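Local coordinates for protein N-acetylcysteine deacetylase (Bacillus subtilis, PDB 1YSJ) that probably deacetylates N-acetylcysteine to cysteine and acetate with two bound divalent metal ions, helping the cell use S-(2-succino)cysteine as a sulfur source, at residues A[40-45]-A[123-128]; A[49-54]-A[97-102]; A[368-373]-A[377-382]. The protein carries 1 engineered substitution. One frame throughout, in Å; residues are numbered along the deposited sequence.

Overall arrangement
All three contacts lie on the same mixed-sheet domain, around its two nickel ions. Contacts 1 and 2 are buried and touch each other, with centres about 9 Å apart: contact 1 joins helices 28-43 and 124-139, while contact 2 sets the start of helix 52-64 against the loop after strand 91-97. D99 of contact 2 hydrogen-bonds H124, the nickel ligand of contact 1. Contact 3 lies nearer the surface, within the single loop between strand 360-366 and helix 384-402; its F378 meets G123, and its L380 packs on G123 and F126 at the start of helix 124-139. A His-carboxylate bond marks contact 1, aliphatic packing and a bridging water contact 2, paired threonine hydroxyls and a shared water contact 3.

Contact 1: A[40-45]-A[123-128]. With NI (nickel (II) ion), chain C.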
loop_
_atom_site.group_PDB
_atom_site.type_symbol
_atom_site.label_atom_id
_atom_site.label_comp_id
_atom_site.label_asym_id
_atom_site.label_seq_id
_atom_site.Cartn_x
_atom_site.Cartn_y
_atom_site.Cartn_z
ATOM N N ASP A 40 -30.999 -27.436 13.343
ATOM C CA ASP A 40 -30.571 -26.996 14.667
ATOM C C ASP A 40 -29.177 -26.369 14.621
ATOM O O ASP A 40 -28.932 -25.347 15.263
ATOM C CB ASP A 40 -30.599 -28.157 15.664
ATOM C CG ASP A 40 -30.139 -27.745 17.059
ATOM O OD1 ASP A 40 -30.340 -26.575 17.451
ATOM O OD2 ASP A 40 -29.576 -28.601 17.769
ATOM N N LEU A 41 -28.275 -26.984 13.859
ATOM C CA LEU A 41 -26.928 -26.459 13.672
ATOM C C LEU A 41 -26.905 -25.180 12.831
ATOM O O LEU A 41 -26.225 -24.216 13.183
ATOM C CB LEU A 41 -26.019 -27.520 13.052
ATOM C CG LEU A 41 -25.876 -28.857 13.794
ATOM C CD1 LEU A 41 -24.909 -29.738 13.041
ATOM C CD2 LEU A 41 -25.442 -28.694 15.259
ATOM N N HIS A 42 -27.656 -25.182 11.730
ATOM C CA HIS A 42 -27.771 -24.036 10.823
ATOM C C HIS A 42 -28.339 -22.811 11.543
ATOM O O HIS A 42 -27.924 -21.678 11.296
ATOM C CB HIS A 42 -28.663 -24.409 9.631
ATOM C CG HIS A 42 -28.722 -23.363 8.561
ATOM N ND1 HIS A 42 -27.843 -23.334 7.499
ATOM C CD2 HIS A 42 -29.561 -22.313 8.384
ATOM C CE1 HIS A 42 -28.129 -22.307 6.719
ATOM N NE2 HIS A 42 -29.169 -21.672 7.233
ATOM N N GLU A 43 -29.288 -23.066 12.437
ATOM C CA GLU A 43 -29.938 -22.040 13.238
ATOM C C GLU A 43 -29.022 -21.472 14.318
ATOM O O GLU A 43 -29.147 -20.305 14.686
ATOM C CB GLU A 43 -31.170 -22.646 13.897
ATOM C CG GLU A 43 -32.216 -21.660 14.339
ATOM C CD GLU A 43 -33.512 -22.349 14.707
ATOM O OE1 GLU A 43 -34.331 -21.720 15.409
ATOM O OE2 GLU A 43 -33.708 -23.520 14.295
ATOM N N HIS A 44 -28.119 -22.306 14.830
ATOM C CA HIS A 44 -27.185 -21.904 15.877
ATOM C C HIS A 44 -25.729 -22.120 15.430
ATOM O O HIS A 44 -25.026 -22.981 15.968
ATOM C CB HIS A 44 -27.480 -22.662 17.174
ATOM C CG HIS A 44 -28.905 -22.553 17.626
ATOM N ND1 HIS A 44 -29.448 -21.377 18.102
ATOM C CD2 HIS A 44 -29.899 -23.471 17.671
ATOM C CE1 HIS A 44 -30.713 -21.578 18.423
ATOM N NE2 HIS A 44 -31.011 -22.840 18.172
ATOM N N PRO A 45 -25.267 -21.330 14.440
ATOM C CA PRO A 45 -23.929 -21.549 13.916
ATOM C C PRO A 45 -22.843 -20.981 14.829
ATOM O O PRO A 45 -23.072 -19.990 15.525
ATOM C CB PRO A 45 -23.957 -20.799 12.582
ATOM C CG PRO A 45 -24.907 -19.710 12.790
ATOM C CD PRO A 45 -25.941 -20.203 13.763
ATOM N N GLY A 123 -22.291 -25.065 4.146
ATOM C CA GLY A 123 -22.985 -26.353 4.279
ATOM C C GLY A 123 -22.388 -27.351 5.268
ATOM O O GLY A 123 -22.672 -28.542 5.188
ATOM N N HIS A 124 -21.585 -26.868 6.213
ATOM C CA HIS A 124 -20.937 -27.735 7.201
ATOM C C HIS A 124 -21.935 -28.332 8.189
ATOM O O HIS A 124 -21.692 -29.400 8.771
ATOM C CB HIS A 124 -19.835 -26.974 7.935
ATOM C CG HIS A 124 -18.684 -26.582 7.058
ATOM N ND1 HIS A 124 -17.491 -26.110 7.564
ATOM C CD2 HIS A 124 -18.539 -26.601 5.710
ATOM C CE1 HIS A 124 -16.667 -25.842 6.565
ATOM N NE2 HIS A 124 -17.278 -26.133 5.430
ATOM N N ASP A 125 -23.052 -27.632 8.381
ATOM C CA ASP A 125 -24.185 -28.171 9.113
ATOM C C ASP A 125 -24.697 -29.440 8.411
ATOM O O ASP A 125 -24.902 -30.470 9.059
ATOM C CB ASP A 125 -25.298 -27.114 9.270
ATOM C CG ASP A 125 -25.723 -26.483 7.944
ATOM O OD1 ASP A 125 -24.903 -26.407 7.004
ATOM O OD2 ASP A 125 -26.888 -26.043 7.846
ATOM N N PHE A 126 -24.866 -29.356 7.087
ATOM C CA PHE A 126 -25.188 -30.510 6.243
ATOM C C PHE A 126 -24.172 -31.654 6.344
ATOM O O PHE A 126 -24.568 -32.807 6.519
ATOM C CB PHE A 126 -25.382 -30.081 4.782
ATOM C CG PHE A 126 -25.343 -31.221 3.795
ATOM C CD1 PHE A 126 -26.428 -32.083 3.660
ATOM C CD2 PHE A 126 -24.222 -31.424 2.991
ATOM C CE1 PHE A 126 -26.393 -33.137 2.750
ATOM C CE2 PHE A 126 -24.176 -32.476 2.076
ATOM C CZ PHE A 126 -25.265 -33.334 1.956
ATOM N N HIS A 127 -22.879 -31.343 6.229
ATOM C CA HIS A 127 -21.834 -32.368 6.339
ATOM C C HIS A 127 -21.931 -33.107 7.666
ATOM O O HIS A 127 -21.884 -34.340 7.695
ATOM C CB HIS A 127 -20.424 -31.780 6.195
ATOM C CG HIS A 127 -20.185 -31.074 4.898
ATOM N ND1 HIS A 127 -19.256 -30.065 4.764
ATOM C CD2 HIS A 127 -20.763 -31.218 3.682
ATOM C CE1 HIS A 127 -19.266 -29.624 3.519
ATOM N NE2 HIS A 127 -20.176 -30.303 2.845
ATOM N N THR A 128 -22.074 -32.337 8.748
ATOM C CA THR A 128 -22.169 -32.871 10.104
ATOM C C THR A 128 -23.374 -33.795 10.282
ATOM O O THR A 128 -23.213 -34.945 10.696
ATOM C CB THR A 128 -22.184 -31.727 11.158
ATOM O OG1 THR A 128 -20.927 -31.037 11.119
ATOM C CG2 THR A 128 -22.426 -32.265 12.569
HETATM NI NI NI C . -16.607 -25.896 3.508
HETATM O O HOH W 1 -26.140 -24.757 5.162
HETATM O O HOH W 2 -14.997 -24.984 3.155
HETATM O O HOH W 3 -15.125 -27.493 4.162
#
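L41, in the last turn of helix 28-43, faces D125 in the first turn of helix 124-139, their CA atoms 5.6 Å apart. L41 sends CD1 across to T128, meeting its methyl CG2 at 3.6 Å; the two side chains cross at about a right angle. The next residue along, H42, supplies the polar half. With CG of H42 anti to its backbone N (chi1 -173°), ND1 donates to OD2 of D125 over 2.9 Å, a bent bond (132° at the hydrogen) that arrives well above the carboxylate plane. R38 forms a salt bridge with the same OD2, whereas OD1 of D125 takes a hydrogen from water 1 at 2.8 Å. At the far side of the imidazole, NE2 of H42 bonds E105, and carboxylates at both ring nitrogens would probably stabilise a protonated ring. This is the metal-binding corner of the M20 peptidase fold: C122, G123, H124 and D125 follow one another, G123 at the N-cap of helix 124-139. NE2 of H124 binds nickel at 2.0 Å, together with C122, H182 and two waters. One turn on, OG1 of T128 donates to the carbonyl O of H124 at 3.0 Å, and T128 N reaches that oxygen from the other face of its plane.

Contact 2: A[49-54]-A[97-102]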
loop_
_atom_site.group_PDB
_atom_site.type_symbol
_atom_site.label_atom_id
_atom_site.label_comp_id
_atom_site.label_asym_id
_atom_site.label_seq_id
_atom_site.Cartn_x
_atom_site.Cartn_y
_atom_site.Cartn_z
ATOM N N PHE A 49 -13.127 -22.879 16.064
ATOM C CA PHE A 49 -12.656 -23.062 17.451
ATOM C C PHE A 49 -13.610 -22.552 18.549
ATOM O O PHE A 49 -13.249 -22.537 19.731
ATOM C CB PHE A 49 -11.236 -22.500 17.653
ATOM C CG PHE A 49 -10.157 -23.312 16.989
ATOM C CD1 PHE A 49 -9.156 -22.684 16.254
ATOM C CD2 PHE A 49 -10.141 -24.707 17.093
ATOM C CE1 PHE A 49 -8.150 -23.424 15.636
ATOM C CE2 PHE A 49 -9.144 -25.457 16.472
ATOM C CZ PHE A 49 -8.143 -24.813 15.742
ATOM N N GLN A 50 -14.819 -22.157 18.155
ATOM C CA GLN A 50 -15.824 -21.629 19.083
ATOM C C GLN A 50 -17.086 -22.482 19.053
ATOM O O GLN A 50 -18.156 -22.050 19.503
ATOM C CB GLN A 50 -16.164 -20.171 18.742
ATOM C CG GLN A 50 -14.988 -19.205 18.873
ATOM C CD GLN A 50 -15.417 -17.752 18.782
ATOM O OE1 GLN A 50 -16.131 -17.239 19.661
ATOM N NE2 GLN A 50 -14.967 -17.067 17.728
ATOM N N GLU A 51 -16.946 -23.703 18.530
ATOM C CA GLU A 51 -18.067 -24.623 18.344
ATOM C C GLU A 51 -18.373 -25.404 19.621
ATOM O O GLU A 51 -18.358 -26.635 19.634
ATOM C CB GLU A 51 -17.809 -25.580 17.169
ATOM C CG GLU A 51 -17.141 -24.955 15.942
ATOM C CD GLU A 51 -15.608 -25.007 15.988
ATOM O OE1 GLU A 51 -15.031 -25.232 17.072
ATOM O OE2 GLU A 51 -14.973 -24.817 14.930
ATOM N N VAL A 52 -18.658 -24.673 20.690
ATOM C CA VAL A 52 -18.937 -25.255 22.002
ATOM C C VAL A 52 -20.280 -25.987 22.014
ATOM O O VAL A 52 -20.361 -27.152 22.416
ATOM C CB VAL A 52 -18.877 -24.166 23.118
ATOM C CG1 VAL A 52 -19.212 -24.751 24.493
ATOM C CG2 VAL A 52 -17.493 -23.509 23.141
ATOM N N GLU A 53 -21.323 -25.304 21.556
ATOM C CA GLU A 53 -22.674 -25.855 21.556
ATOM C C GLU A 53 -22.856 -26.921 20.486
ATOM O O GLU A 53 -23.585 -27.889 20.693
ATOM C CB GLU A 53 -23.715 -24.743 21.376
ATOM C CG GLU A 53 -23.839 -23.790 22.567
ATOM C CD GLU A 53 -24.082 -24.511 23.883
ATOM O OE1 GLU A 53 -25.037 -25.314 23.962
ATOM O OE2 GLU A 53 -23.319 -24.270 24.841
ATOM N N THR A 54 -22.195 -26.728 19.346
ATOM C CA THR A 54 -22.210 -27.692 18.245
ATOM C C THR A 54 -21.592 -29.020 18.702
ATOM O O THR A 54 -22.172 -30.086 18.486
ATOM C CB THR A 54 -21.463 -27.136 17.007
ATOM O OG1 THR A 54 -21.953 -25.820 16.710
ATOM C CG2 THR A 54 -21.659 -28.023 15.791
ATOM N N ASP A 97 -16.731 -31.467 8.779
ATOM C CA ASP A 97 -16.338 -30.185 9.384
ATOM C C ASP A 97 -17.531 -29.506 10.052
ATOM O O ASP A 97 -18.648 -29.583 9.548
ATOM C CB ASP A 97 -15.680 -29.257 8.352
ATOM C CG ASP A 97 -16.279 -29.393 6.956
ATOM O OD1 ASP A 97 -17.407 -29.918 6.809
ATOM O OD2 ASP A 97 -15.605 -28.970 5.994
ATOM N N ILE A 98 -17.299 -28.851 11.188
ATOM C CA ILE A 98 -18.415 -28.367 12.022
ATOM C C ILE A 98 -18.541 -26.838 12.199
ATOM O O ILE A 98 -19.483 -26.372 12.841
ATOM C CB ILE A 98 -18.436 -29.068 13.421
ATOM C CG1 ILE A 98 -17.242 -28.633 14.291
ATOM C CG2 ILE A 98 -18.480 -30.584 13.260
ATOM C CD1 ILE A 98 -17.337 -29.070 15.756
ATOM N N ASP A 99 -17.602 -26.071 11.640
ATOM C CA ASP A 99 -17.560 -24.613 11.848
ATOM C C ASP A 99 -18.310 -23.787 10.788
ATOM O O ASP A 99 -18.407 -24.183 9.631
ATOM C CB ASP A 99 -16.109 -24.122 11.983
ATOM C CG ASP A 99 -15.268 -24.374 10.730
ATOM O OD1 ASP A 99 -15.533 -25.343 9.978
ATOM O OD2 ASP A 99 -14.314 -23.597 10.511
ATOM N N ALA A 100 -18.832 -22.635 11.210
ATOM C CA ALA A 100 -19.542 -21.706 10.330
ATOM C C ALA A 100 -18.681 -20.481 9.975
ATOM O O ALA A 100 -17.465 -20.484 10.192
ATOM C CB ALA A 100 -20.843 -21.280 10.969
ATOM N N LEU A 101 -19.319 -19.434 9.450
ATOM C CA LEU A 101 -18.604 -18.271 8.911
ATOM C C LEU A 101 -19.112 -16.922 9.420
ATOM O O LEU A 101 -20.297 -16.786 9.719
ATOM C CB LEU A 101 -18.644 -18.292 7.382
ATOM C CG LEU A 101 -17.701 -19.289 6.705
ATOM C CD1 LEU A 101 -18.223 -19.638 5.322
ATOM C CD2 LEU A 101 -16.259 -18.764 6.646
ATOM N N PRO A 102 -18.211 -15.918 9.511
ATOM C CA PRO A 102 -18.592 -14.566 9.940
ATOM C C PRO A 102 -19.323 -13.791 8.838
ATOM O O PRO A 102 -18.862 -12.730 8.400
ATOM C CB PRO A 102 -17.245 -13.911 10.259
ATOM C CG PRO A 102 -16.285 -14.581 9.324
ATOM C CD PRO A 102 -16.762 -16.011 9.229
HETATM O O HOH W 4 -21.225 -24.470 14.047
#
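E51 lays the aliphatic part of its side chain over the end of I98, CB of E51 resting 3.8 Å from CD1 of I98 and CG of E51 4.0 Å from CG1 of I98. A bend at chi2 (90°) then turns the carboxylate of E51 aside to D99, whose CB lies 3.2 Å from OE2 of E51. The two acidic side chains point the same way, with OE2 of E51 and OD2 of D99 4.6 Å apart, but each is well supplied with donors. OE2 of E51 receives F49 N at 2.9 Å, from above the carboxylate plane, and A156 N as well, while T77 bonds OE1; these donors probably offset the nearness of like charge. OD2 of D99 bonds S48 and the backbone N of E158, and OD1 bonds ND1 of H124. D99 is thus a second-shell residue of the dinuclear site, fixing the ring of one nickel ligand and the backbone of another. E51 itself is the centre of an inverse gamma turn and the N-cap residue of helix 52-64. In the first turn of that helix, T54 slides past I98 in the opposite direction, its CG2 4.1 Å from CB of I98. Water 4 bridges the pair, donating to OG1 of T54 at 3.1 Å and to the carbonyl O of I98 at 2.8 Å; E46 also bonds that hydroxyl. I98 follows directly on strand 91-97 and wedges between two helices, touching T55 and I58 of helix 52-64 and T128 of helix 124-139.

Contact 3: A[368-373]-A[377-382]; sequences NGTEEW and AFTLDE
W373 and F378 lie side by side, pointing the same way: CE1 of the phenylalanine comes up at the indole edge, close to its plane and 3.8 Å from CD1 of W373. The phenyl ring of F378 has a backbone carbonyl at its own edge, O of E372 at 3.7 Å from CD1 of F378. These rings belong to the loop between strand 360-366 and helix 384-402 of the M20 catalytic domain, which doubles back so that its two arms run antiparallel without forming regular strands. The nickel ligand H374 sits in the bend between them. W373 also meets the ring of H182, another nickel ligand, and its NE1 bonds the carbonyl of N183, so the indole is held in the second shell of the metal site. E371, its CG anti to the carbonyl carbon (chi1 -52°), lays CG 3.9 Å from CB of A377; the chain bends beyond it, at chi2. At the far end, OD1 of D381 caps E383 N, just ahead of helix 384-402. Water 5 joins the arms by accepting from E371 N at 2.9 Å and from T379 N at 3.0 Å. Beside it, OG1 of T370 and OG1 of T379 share a short hydrogen bond of 2.6 Å.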
loop_
_atom_site.group_PDB
_atom_site.type_symbol
_atom_site.label_atom_id
_atom_site.label_comp_id
_atom_site.label_asym_id
_atom_site.label_seq_id
_atom_site.Cartn_x
_atom_site.Cartn_y
_atom_site.Cartn_z
ATOM N N ASN A 368 -27.816 -29.589 -5.254
ATOM C CA ASN A 368 -28.749 -28.764 -6.020
ATOM C C ASN A 368 -28.991 -27.401 -5.353
ATOM O O ASN A 368 -30.118 -27.070 -4.971
ATOM C CB ASN A 368 -30.063 -29.535 -6.252
ATOM C CG ASN A 368 -31.105 -28.729 -7.023
ATOM O OD1 ASN A 368 -32.276 -28.692 -6.636
ATOM N ND2 ASN A 368 -30.687 -28.084 -8.113
ATOM N N GLY A 369 -27.913 -26.633 -5.205
ATOM C CA GLY A 369 -27.962 -25.311 -4.581
ATOM C C GLY A 369 -28.260 -24.191 -5.559
ATOM O O GLY A 369 -28.496 -24.435 -6.745
ATOM N N THR A 370 -28.245 -22.957 -5.057
ATOM C CA THR A 370 -28.568 -21.770 -5.859
ATOM C C THR A 370 -27.391 -20.804 -5.937
ATOM O O THR A 370 -27.218 -20.100 -6.936
ATOM C CB THR A 370 -29.773 -20.999 -5.278
ATOM O OG1 THR A 370 -29.536 -20.721 -3.889
ATOM C CG2 THR A 370 -31.060 -21.801 -5.436
ATOM N N GLU A 371 -26.604 -20.759 -4.866
ATOM C CA GLU A 371 -25.430 -19.898 -4.791
ATOM C C GLU A 371 -24.182 -20.727 -4.491
ATOM O O GLU A 371 -24.272 -21.873 -4.035
ATOM C CB GLU A 371 -25.614 -18.819 -3.717
ATOM C CG GLU A 371 -26.903 -17.994 -3.821
ATOM C CD GLU A 371 -26.909 -16.990 -4.973
ATOM O OE1 GLU A 371 -28.011 -16.517 -5.336
ATOM O OE2 GLU A 371 -25.828 -16.667 -5.515
ATOM N N GLU A 372 -23.017 -20.144 -4.751
ATOM C CA GLU A 372 -21.755 -20.807 -4.455
ATOM C C GLU A 372 -21.396 -20.684 -2.968
ATOM O O GLU A 372 -22.010 -19.899 -2.230
ATOM C CB GLU A 372 -20.635 -20.278 -5.359
ATOM C CG GLU A 372 -20.397 -18.778 -5.302
ATOM C CD GLU A 372 -19.420 -18.297 -6.370
ATOM O OE1 GLU A 372 -19.524 -18.755 -7.531
ATOM O OE2 GLU A 372 -18.554 -17.455 -6.047
ATOM N N TRP A 373 -20.411 -21.469 -2.533
ATOM C CA TRP A 373 -19.964 -21.436 -1.143
ATOM C C TRP A 373 -19.687 -20.004 -0.678
ATOM O O TRP A 373 -19.158 -19.185 -1.441
ATOM C CB TRP A 373 -18.713 -22.299 -0.949
ATOM C CG TRP A 373 -18.842 -23.733 -1.409
ATOM C CD1 TRP A 373 -19.941 -24.544 -1.299
ATOM C CD2 TRP A 373 -17.821 -24.528 -2.027
ATOM N NE1 TRP A 373 -19.669 -25.789 -1.822
ATOM C CE2 TRP A 373 -18.376 -25.807 -2.273
ATOM C CE3 TRP A 373 -16.492 -24.285 -2.394
ATOM C CZ2 TRP A 373 -17.646 -26.840 -2.872
ATOM C CZ3 TRP A 373 -15.766 -25.314 -2.990
ATOM C CH2 TRP A 373 -16.347 -26.575 -3.223
ATOM N N ALA A 377 -26.783 -15.969 0.599
ATOM C CA ALA A 377 -28.021 -16.657 0.217
ATOM C C ALA A 377 -27.801 -18.140 -0.101
ATOM O O ALA A 377 -28.688 -18.801 -0.648
ATOM C CB ALA A 377 -28.689 -15.946 -0.961
ATOM N N PHE A 378 -26.618 -18.647 0.252
ATOM C CA PHE A 378 -26.246 -20.049 0.041
ATOM C C PHE A 378 -27.316 -21.019 0.561
ATOM O O PHE A 378 -27.814 -20.865 1.681
ATOM C CB PHE A 378 -24.893 -20.328 0.709
ATOM C CG PHE A 378 -24.529 -21.783 0.789
ATOM C CD1 PHE A 378 -23.798 -22.387 -0.229
ATOM C CD2 PHE A 378 -24.899 -22.547 1.898
ATOM C CE1 PHE A 378 -23.445 -23.738 -0.153
ATOM C CE2 PHE A 378 -24.554 -23.899 1.982
ATOM C CZ PHE A 378 -23.824 -24.495 0.951
ATOM N N THR A 379 -27.655 -22.007 -0.267
ATOM C CA THR A 379 -28.676 -23.011 0.053
ATOM C C THR A 379 -28.221 -24.424 -0.313
ATOM O O THR A 379 -27.226 -24.611 -1.019
ATOM C CB THR A 379 -29.996 -22.755 -0.715
ATOM O OG1 THR A 379 -29.717 -22.633 -2.116
ATOM C CG2 THR A 379 -30.707 -21.495 -0.213
ATOM N N LEU A 380 -28.975 -25.411 0.167
ATOM C CA LEU A 380 -28.789 -26.803 -0.224
ATOM C C LEU A 380 -30.116 -27.556 -0.110
ATOM O O LEU A 380 -30.944 -27.234 0.743
ATOM C CB LEU A 380 -27.682 -27.471 0.610
ATOM C CG LEU A 380 -27.822 -27.525 2.136
ATOM C CD1 LEU A 380 -28.382 -28.875 2.603
ATOM C CD2 LEU A 380 -26.472 -27.245 2.787
ATOM N N ASP A 381 -30.314 -28.538 -0.987
ATOM C CA ASP A 381 -31.512 -29.381 -0.972
ATOM C C ASP A 381 -31.290 -30.482 0.058
ATOM O O ASP A 381 -30.346 -31.269 -0.059
ATOM C CB ASP A 381 -31.753 -29.980 -2.361
ATOM C CG ASP A 381 -33.182 -30.468 -2.565
ATOM O OD1 ASP A 381 -33.756 -31.103 -1.651
ATOM O OD2 ASP A 381 -33.728 -30.234 -3.668
ATOM N N GLU A 382 -32.159 -30.532 1.065
ATOM C CA GLU A 382 -31.988 -31.437 2.208
ATOM C C GLU A 382 -32.232 -32.914 1.879
ATOM O O GLU A 382 -31.987 -33.785 2.715
ATOM C CB GLU A 382 -32.857 -30.988 3.389
ATOM C CG GLU A 382 -32.347 -29.721 4.077
ATOM C CD GLU A 382 -33.395 -29.031 4.941
ATOM O OE1 GLU A 382 -34.597 -29.086 4.599
ATOM O OE2 GLU A 382 -33.011 -28.415 5.960
HETATM O O HOH W 5 -26.335 -22.801 -2.864
#